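Local coordinates for protein short afifavidin (Afifella pfennigii, PDB 6HDT) that binds biotin tightly without a covalent bond, and probably 2-iminobiotin, though its biological role remains obscure, at residues 47-50 / 51-54. Residues are numbered along the deposited sequence; the frame is centred on the assembly and turned at random. Where two conformers were deposited one is given.
With BTN (biotin), chain E.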
ATOM      1  N   ASN A  47      14.177  -7.790   3.167  1.00 20.11           N
ATOM      2  CA  ASN A  47      13.830  -8.989   2.424  1.00 20.98           C
ATOM      3  C   ASN A  47      14.898 -10.067   2.600  1.00 20.42           C
ATOM      4  O   ASN A  47      16.084  -9.819   2.370  1.00 27.69           O
ATOM      5  CB  ASN A  47      13.599  -8.648   0.949  1.00 23.56           C
ATOM      6  CG  ASN A  47      13.492  -9.869   0.078  1.00 23.27           C
ATOM      7  OD1 ASN A  47      12.834 -10.833   0.440  1.00 21.24           O
ATOM      8  ND2 ASN A  47      14.136  -9.832  -1.099  1.00 22.96           N
ATOM      9  N   ASN A  48      14.465 -11.241   3.049  1.00 23.88           N
ATOM     10  CA  ASN A  48      15.389 -12.343   3.188  0.50 24.24           C
ATOM     11  C   ASN A  48      14.850 -13.593   2.401  1.00 21.63           C
ATOM     12  O   ASN A  48      15.427 -14.673   2.457  1.00 32.03           O
ATOM     13  CB  ASN A  48      15.732 -12.521   4.708  0.50 24.24           C
ATOM     14  CG  ASN A  48      16.295 -11.212   5.379  0.50 23.97           C
ATOM     15  OD1 ASN A  48      17.190 -10.543   4.844  0.50 23.43           O
ATOM     16  ND2 ASN A  48      15.769 -10.862   6.566  0.50 19.69           N
ATOM     17  N   ALA A  49      13.781 -13.399   1.610  1.00 23.96           N
ATOM     18  CA  ALA A  49      13.170 -14.495   0.874  1.00 23.30           C
ATOM     19  C   ALA A  49      14.006 -14.950  -0.325  1.00 25.61           C
ATOM     20  O   ALA A  49      14.473 -14.126  -1.123  1.00 27.50           O
ATOM     21  CB  ALA A  49      11.782 -14.128   0.409  1.00 30.64           C
ATOM     22  N   PRO A  50      14.194 -16.269  -0.455  1.00 24.12           N
ATOM     23  CA  PRO A  50      14.957 -16.788  -1.601  1.00 25.58           C
ATOM     24  C   PRO A  50      14.242 -16.582  -2.948  1.00 27.18           C
ATOM     25  O   PRO A  50      13.021 -16.548  -2.997  1.00 25.92           O
ATOM     26  CB  PRO A  50      15.137 -18.281  -1.284  1.00 28.95           C
ATOM     27  CG  PRO A  50      14.297 -18.570  -0.063  1.00 29.96           C
ATOM     28  CD  PRO A  50      13.633 -17.327   0.414  1.00 24.04           C
ATOM     29  N   GLY A  51      14.998 -16.443  -4.030  1.00 27.09           N
ATOM     30  CA  GLY A  51      14.402 -16.307  -5.377  1.00 28.24           C
ATOM     31  C   GLY A  51      13.926 -14.911  -5.727  1.00 24.14           C
ATOM     32  O   GLY A  51      13.269 -14.710  -6.749  1.00 28.86           O
ATOM     33  N   PHE A  52      14.259 -13.954  -4.868  1.00 21.69           N
ATOM     34  CA  PHE A  52      14.046 -12.550  -5.076  1.00 21.42           C
ATOM     35  C   PHE A  52      15.390 -11.834  -4.905  1.00 23.31           C
ATOM     36  O   PHE A  52      16.321 -12.330  -4.221  1.00 24.85           O
ATOM     37  CB  PHE A  52      13.063 -12.007  -4.032  1.00 22.87           C
ATOM     38  CG  PHE A  52      11.676 -12.577  -4.143  1.00 23.55           C
ATOM     39  CD1 PHE A  52      10.741 -12.020  -5.003  1.00 27.81           C
ATOM     40  CD2 PHE A  52      11.311 -13.674  -3.387  1.00 23.15           C
ATOM     41  CE1 PHE A  52       9.465 -12.552  -5.097  1.00 24.49           C
ATOM     42  CE2 PHE A  52      10.031 -14.217  -3.471  1.00 26.44           C
ATOM     43  CZ  PHE A  52       9.108 -13.655  -4.314  1.00 26.19           C
ATOM     44  N   GLY A  53      15.483 -10.659  -5.521  1.00 22.38           N
ATOM     45  CA  GLY A  53      16.616  -9.775  -5.321  1.00 23.97           C
ATOM     46  C   GLY A  53      16.446  -8.844  -4.139  1.00 23.89           C
ATOM     47  O   GLY A  53      15.509  -9.016  -3.322  1.00 24.67           O
ATOM     48  N   CYS A  54      17.351  -7.863  -4.041  1.00 21.09           N
ATOM     49  CA  CYS A  54      17.291  -6.816  -2.975  1.00 24.01           C
ATOM     50  C   CYS A  54      17.187  -7.416  -1.574  1.00 23.25           C
ATOM     51  O   CYS A  54      16.353  -7.021  -0.745  1.00 25.29           O
ATOM     52  CB  CYS A  54      16.147  -5.834  -3.255  1.00 17.26           C
ATOM     53  SG  CYS A  54      16.491  -4.872  -4.742  1.00 25.00           S
TER
HETATM   54  C11 BTN E 201      12.374  -7.970  -6.108  1.00 23.01           C
HETATM   55  O11 BTN E 201      11.849  -7.452  -7.112  1.00 25.42           O
HETATM   56  O12 BTN E 201      12.827  -9.139  -6.124  1.00 20.06           O
HETATM   57  C10 BTN E 201      12.432  -7.132  -4.842  1.00 21.42           C
HETATM   58  C9  BTN E 201      12.307  -7.966  -3.569  1.00 21.76           C
HETATM   59  C8  BTN E 201      10.899  -8.539  -3.382  1.00 20.34           C
HETATM   60  C7  BTN E 201      10.762  -9.459  -2.172  1.00 21.27           C
HETATM   61  C2  BTN E 201       9.325  -9.959  -2.070  1.00 18.21           C
HETATM   62  S1  BTN E 201       8.143  -8.763  -1.472  1.00 17.34           S
HETATM   63  C6  BTN E 201       6.934 -10.022  -1.179  1.00 16.12           C
HETATM   64  C5  BTN E 201       7.716 -11.214  -0.658  1.00 16.64           C
HETATM   65  N1  BTN E 201       7.855 -11.202   0.771  1.00 17.97           N
HETATM   66  C3  BTN E 201       9.096 -11.056   1.232  1.00 15.79           C
HETATM   67  O3  BTN E 201       9.403 -11.054   2.437  1.00 17.87           O
HETATM   68  N2  BTN E 201       9.923 -10.926   0.162  1.00 16.19           N
HETATM   69  C4  BTN E 201       9.188 -11.114  -1.080  1.00 15.39           C
HETATM   70  O   HOH W   1      16.161  -6.449   1.863  1.00 22.30           O
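N47 and F52 both line the biotin site and touch each other, ND2 of N47 lying 3.8 Å from CB of F52. The same ND2 lies 2.7 Å from O of G53, but the strongly bent N-H (116°) makes this a weak hydrogen bond. The N47 amide is swung to the side opposite its own N (chi1 169°), which brings it against biotin C7, and OD1 of N47 accepts a nearly straight bond from biotin N2, 2.9 Å away. The F52 ring lays one face against the bicyclic head, biotin C4 standing 3.9 Å above the plane over the ring centre, and CG of F52 also meets the first tail carbon, C7. Trimming F52 to an alanine would take away the ring and is likely to leave C4 and C7 of biotin without this apolar neighbour, and A49 CB without its ring contact. CB of A49 touches the ring obliquely at CD2 of F52, 3.9 Å away. At the far end of the tail, N of G53 donates to carboxylate O12 of biotin over 3.1 Å. Residues 47-54 belong to the loop joining strands 40-46 and 58-66 of the eight-stranded avidin barrel, folded here over its biotin pocket. A type II beta turn from A49 to F52, with G51 at positive phi, reverses the chain. Before it, an Asx turn has N of A49 donating to OD1 of N47 (3.0 Å) from above the carbonyl plane, so one oxygen serves both backbone and ligand. Farther out, a water accepts from N of N47 and can donate to O of C54, and the C54-C83 disulfide ties the loop to strand 82-96.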